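Local coordinates for lipoprotein (Mycoplasma mycoides subsp. capri, PDB 7ADK) that is probably a membrane-anchored protease, carrying a peptidase domain that belongs to the PA clan of chymotrypsin-like enzymes, at residues 744-749 and 783-788; 752-757 and 772-777. All coordinates share one frame; numbering follows the deposited sequence.

Contact 1: residues 744-749 and 783-788; sequences GLEILP and TGLAVA
I747 and A786 face each other as the hydrogen-bonded pair of an antiparallel ladder joining strands 737-747 and 783-792 in the mixed beta sheet, a pairing consistent with the chymotrypsin-like fold of a PA-clan peptidase. The pair exchanges two backbone bonds: I747 N donates to A786 O at 2.9 Å, and A786 N returns the bond to I747 O. Farther along, A788 N reaches L745 O, and the A788 methyl rests against L745 CG. On the same side as the I747 and A786 side chains, A772 of the next strand adds to the packing.

The opposite face illustrates how one long side chain can cover a neighbouring strand. E746 directs CG anti to its carbonyl carbon (chi1 -63°) and stays extended beyond it, which carries the carboxylate across to 783-788. There the two oxygens meet different residues: OE2 lies 3.7 Å from V787 CG2, while OE1 comes to L785 CB and CD2. H775 and T713 also pack on this glutamate. Next to it the L748 and L785 side chains run alongside each other in the same direction, with CD1 of L748 3.7 Å from CD2 of L785.

P749, lacking an N-H, ends the regular ladder. G784 O, where the next backbone bond would be expected, is met instead by carbon: the CA-H of L748 points almost straight at it (164° at the hydrogen), and P749 CD lies 3.3 Å from the same oxygen. A side chain then takes over as donor. With its hydroxyl trans to the backbone nitrogen (chi1 -171°), T783 sends OG1 to P749 O at 2.7 Å, the donor standing out of the carbonyl plane.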
loop_
_atom_site.group_PDB
_atom_site.type_symbol
_atom_site.label_atom_id
_atom_site.label_comp_id
_atom_site.label_asym_id
_atom_site.label_seq_id
_atom_site.Cartn_x
_atom_site.Cartn_y
_atom_site.Cartn_z
ATOM N N GLY B 744 34.188 -13.636 1.839
ATOM C CA GLY B 744 34.266 -12.901 3.102
ATOM C C GLY B 744 33.355 -13.442 4.201
ATOM O O GLY B 744 32.619 -14.407 3.998
ATOM N N LEU B 745 33.424 -12.832 5.384
ATOM C CA LEU B 745 32.503 -13.112 6.485
ATOM C C LEU B 745 31.141 -12.497 6.161
ATOM O O LEU B 745 31.077 -11.334 5.762
ATOM C CB LEU B 745 33.096 -12.565 7.794
ATOM C CG LEU B 745 32.184 -12.680 9.031
ATOM C CD1 LEU B 745 31.905 -14.121 9.406
ATOM C CD2 LEU B 745 32.846 -12.011 10.223
ATOM N N GLU B 746 30.057 -13.236 6.347
ATOM C CA GLU B 746 28.708 -12.762 6.060
ATOM C C GLU B 746 27.676 -13.180 7.111
ATOM O O GLU B 746 27.868 -14.122 7.875
ATOM C CB GLU B 746 28.263 -13.156 4.643
ATOM C CG GLU B 746 29.128 -12.527 3.550
ATOM C CD GLU B 746 28.530 -12.542 2.141
ATOM O OE1 GLU B 746 27.455 -13.119 1.907
ATOM O OE2 GLU B 746 29.175 -11.999 1.222
ATOM N N ILE B 747 26.587 -12.419 7.147
ATOM C CA ILE B 747 25.543 -12.413 8.170
ATOM C C ILE B 747 24.185 -12.727 7.540
ATOM O O ILE B 747 23.922 -12.289 6.423
ATOM C CB ILE B 747 25.535 -11.028 8.843
ATOM C CG1 ILE B 747 26.889 -10.631 9.467
ATOM C CG2 ILE B 747 24.419 -10.892 9.866
ATOM C CD1 ILE B 747 27.421 -11.558 10.543
ATOM N N LEU B 748 23.329 -13.466 8.244
ATOM C CA LEU B 748 21.941 -13.738 7.864
ATOM C C LEU B 748 20.960 -13.012 8.818
ATOM O O LEU B 748 20.631 -13.543 9.878
ATOM C CB LEU B 748 21.650 -15.252 7.805
ATOM C CG LEU B 748 22.335 -16.100 6.720
ATOM C CD1 LEU B 748 22.075 -15.539 5.332
ATOM C CD2 LEU B 748 23.834 -16.309 6.889
ATOM N N PRO B 749 20.492 -11.806 8.467
ATOM C CA PRO B 749 19.416 -11.106 9.160
ATOM C C PRO B 749 18.092 -11.875 9.247
ATOM O O PRO B 749 17.648 -12.479 8.266
ATOM C CB PRO B 749 19.243 -9.818 8.354
ATOM C CG PRO B 749 19.865 -10.089 6.999
ATOM C CD PRO B 749 21.029 -10.952 7.418
ATOM N N THR B 783 14.976 -14.769 4.459
ATOM C CA THR B 783 16.227 -14.173 4.923
ATOM C C THR B 783 17.068 -13.757 3.715
ATOM O O THR B 783 16.666 -13.904 2.565
ATOM C CB THR B 783 16.941 -15.133 5.892
ATOM O OG1 THR B 783 18.047 -14.563 6.533
ATOM C CG2 THR B 783 17.481 -16.389 5.236
ATOM N N GLY B 784 18.243 -13.210 3.942
ATOM C CA GLY B 784 19.185 -12.866 2.894
ATOM C C GLY B 784 20.552 -12.555 3.470
ATOM O O GLY B 784 20.766 -12.754 4.655
ATOM N N LEU B 785 21.484 -12.085 2.656
ATOM C CA LEU B 785 22.908 -12.110 2.963
ATOM C C LEU B 785 23.524 -10.717 3.064
ATOM O O LEU B 785 23.268 -9.861 2.217
ATOM C CB LEU B 785 23.606 -12.952 1.899
ATOM C CG LEU B 785 23.140 -14.418 1.876
ATOM C CD1 LEU B 785 22.716 -14.825 0.477
ATOM C CD2 LEU B 785 24.243 -15.343 2.348
ATOM N N ALA B 786 24.365 -10.499 4.074
ATOM C CA ALA B 786 25.055 -9.232 4.308
ATOM C C ALA B 786 26.578 -9.374 4.489
ATOM O O ALA B 786 27.038 -10.208 5.260
ATOM C CB ALA B 786 24.392 -8.517 5.486
ATOM N N VAL B 787 27.366 -8.532 3.821
ATOM C CA VAL B 787 28.831 -8.468 3.889
ATOM C C VAL B 787 29.282 -7.855 5.200
ATOM O O VAL B 787 29.007 -6.683 5.428
ATOM C CB VAL B 787 29.388 -7.622 2.731
ATOM C CG1 VAL B 787 30.892 -7.394 2.815
ATOM C CG2 VAL B 787 29.125 -8.271 1.387
ATOM N N ALA B 788 30.028 -8.563 6.044
ATOM C CA ALA B 788 30.687 -7.904 7.165
ATOM C C ALA B 788 31.888 -7.082 6.670
ATOM O O ALA B 788 32.717 -7.555 5.891
ATOM C CB ALA B 788 31.056 -8.921 8.237
#

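Contact 2: residues 752-757 and 772-777; sequences YAPAGG and AVYHAS
The backbones of A753 and S777 approach to 5.0 Å between CA atoms where the irregular loop 752-757 passes strand 772-777, but no backbone-to-backbone hydrogen bond joins the two segments, and side chains make the connection.

Y774 is the centrepiece. CG trans to the backbone nitrogen (chi1 -172°) sends its ring from the strand toward the loop, where it forms an edge-to-face pair with Y752. The centroids are 4.6 Å apart and the planes inclined at 66°; the Y752 edge supplies the contact, its CD2 standing over the middle of the Y774 face. P754 folds back so that CD covers a face of the Y752 ring, and the same carbon lies 3.5 Å from Y774 OH. The far end of Y752 is held separately, by a hydrogen bond from its hydroxyl group to V635 O, while Y633 offers a second aromatic neighbour.

Polar contacts follow the ring to its tip. Y774 OH lies 2.7 Å from Y752 O in a weak hydrogen bond, and is hydrogen-bonded at 2.7 Å to OG of S777, three residues farther along its own strand. S777 OG in turn makes a long, weak bond to P754 O at 3.3 Å. The two hydroxyls have one proton each, and the bond between them uses one, so at any moment only one of the two loop carbonyls can be bonded to this pair.

In chymotrypsin-like proteases the loop entering the corresponding hairpin carries the nucleophile and oxyanion hole; the glycine-rich run into strand 761-765 probably places this tyrosine-braced segment beside the active site of a PA-clan fold.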
loop_
_atom_site.group_PDB
_atom_site.type_symbol
_atom_site.label_atom_id
_atom_site.label_comp_id
_atom_site.label_asym_id
_atom_site.label_seq_id
_atom_site.Cartn_x
_atom_site.Cartn_y
_atom_site.Cartn_z
ATOM N N TYR B 752 14.140 -10.381 6.974
ATOM C CA TYR B 752 14.588 -9.454 5.922
ATOM C C TYR B 752 14.810 -10.082 4.547
ATOM O O TYR B 752 15.934 -10.342 4.118
ATOM C CB TYR B 752 15.832 -8.726 6.419
ATOM C CG TYR B 752 16.099 -7.359 5.809
ATOM C CD1 TYR B 752 15.158 -6.321 5.921
ATOM C CD2 TYR B 752 17.310 -7.112 5.156
ATOM C CE1 TYR B 752 15.410 -5.063 5.343
ATOM C CE2 TYR B 752 17.568 -5.864 4.574
ATOM C CZ TYR B 752 16.615 -4.839 4.656
ATOM O OH TYR B 752 16.873 -3.667 4.035
ATOM N N ALA B 753 13.719 -10.257 3.807
ATOM C CA ALA B 753 13.752 -10.577 2.388
ATOM C C ALA B 753 13.011 -9.518 1.534
ATOM O O ALA B 753 11.987 -9.811 0.919
ATOM C CB ALA B 753 13.260 -12.011 2.222
ATOM N N PRO B 754 13.487 -8.259 1.498
ATOM C CA PRO B 754 12.929 -7.196 0.665
ATOM C C PRO B 754 13.214 -7.424 -0.829
ATOM O O PRO B 754 14.280 -7.105 -1.356
ATOM C CB PRO B 754 13.572 -5.912 1.185
ATOM C CG PRO B 754 14.922 -6.378 1.699
ATOM C CD PRO B 754 14.571 -7.724 2.303
ATOM N N ALA B 755 12.227 -7.944 -1.540
ATOM C CA ALA B 755 12.307 -8.215 -2.969
ATOM C C ALA B 755 12.516 -6.953 -3.827
ATOM O O ALA B 755 11.932 -5.907 -3.554
ATOM C CB ALA B 755 11.035 -8.953 -3.380
ATOM N N GLY B 756 13.286 -7.071 -4.913
ATOM C CA GLY B 756 13.322 -6.113 -6.023
ATOM C C GLY B 756 13.832 -4.717 -5.668
ATOM O O GLY B 756 13.149 -3.716 -5.880
ATOM N N GLY B 757 15.004 -4.643 -5.053
ATOM C CA GLY B 757 15.619 -3.418 -4.543
ATOM C C GLY B 757 16.240 -3.676 -3.169
ATOM O O GLY B 757 16.470 -4.831 -2.813
ATOM N N ALA B 772 27.232 -4.769 8.964
ATOM C CA ALA B 772 27.229 -5.490 7.695
ATOM C C ALA B 772 26.466 -4.747 6.591
ATOM O O ALA B 772 25.730 -3.812 6.865
ATOM C CB ALA B 772 26.726 -6.917 7.923
ATOM N N VAL B 773 26.625 -5.144 5.334
ATOM C CA VAL B 773 25.960 -4.551 4.165
ATOM C C VAL B 773 25.102 -5.581 3.452
ATOM O O VAL B 773 25.637 -6.504 2.858
ATOM C CB VAL B 773 26.977 -3.987 3.157
ATOM C CG1 VAL B 773 26.253 -3.039 2.217
ATOM C CG2 VAL B 773 28.132 -3.273 3.829
ATOM N N TYR B 774 23.784 -5.453 3.467
ATOM C CA TYR B 774 22.886 -6.399 2.807
ATOM C C TYR B 774 22.924 -6.277 1.287
ATOM O O TYR B 774 22.923 -5.169 0.749
ATOM C CB TYR B 774 21.477 -6.184 3.315
ATOM C CG TYR B 774 20.488 -7.210 2.848
ATOM C CD1 TYR B 774 20.332 -8.395 3.584
ATOM C CD2 TYR B 774 19.664 -6.938 1.741
ATOM C CE1 TYR B 774 19.302 -9.283 3.249
ATOM C CE2 TYR B 774 18.643 -7.833 1.398
ATOM C CZ TYR B 774 18.450 -8.998 2.165
ATOM O OH TYR B 774 17.388 -9.791 1.914
ATOM N N HIS B 775 22.895 -7.406 0.575
ATOM C CA HIS B 775 22.964 -7.391 -0.897
ATOM C C HIS B 775 22.110 -8.417 -1.646
ATOM O O HIS B 775 21.662 -8.105 -2.745
ATOM C CB HIS B 775 24.417 -7.471 -1.361
ATOM C CG HIS B 775 25.041 -8.839 -1.291
ATOM N ND1 HIS B 775 25.659 -9.397 -0.183
ATOM C CD2 HIS B 775 25.106 -9.727 -2.319
ATOM C CE1 HIS B 775 26.091 -10.598 -0.577
ATOM N NE2 HIS B 775 25.773 -10.821 -1.849
ATOM N N ALA B 776 21.835 -9.589 -1.088
ATOM C CA ALA B 776 21.033 -10.625 -1.734
ATOM C C ALA B 776 19.835 -11.005 -0.878
ATOM O O ALA B 776 19.972 -11.132 0.331
ATOM C CB ALA B 776 21.907 -11.831 -2.019
ATOM N N SER B 777 18.679 -11.240 -1.495
ATOM C CA SER B 777 17.450 -11.681 -0.820
ATOM C C SER B 777 17.010 -13.069 -1.250
ATOM O O SER B 777 17.224 -13.470 -2.390
ATOM C CB SER B 777 16.284 -10.737 -1.095
ATOM O OG SER B 777 16.581 -9.437 -0.668
#

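How the contacts relate
Strand 737-747 comes first and supplies one side of contact 1; the chain then turns into loop 752-757, runs through strand 761-765 and returns along strand 769-778, where contact 2 closes the shorter excursion. Only afterwards does strand 783-792 complete contact 1, so contact 2 is enclosed within the longer loop. Strand 769-778 leads directly into 783-792 and pairs with it: probable hydrogen bonds run from V787 N to V773 O (2.8 Å) and from L785 N to A776 O (2.9 Å), while Y774 CE1 packs against G784. Contact 1 joins strands within the mixed sheet, whereas contact 2 fastens a connecting loop to it.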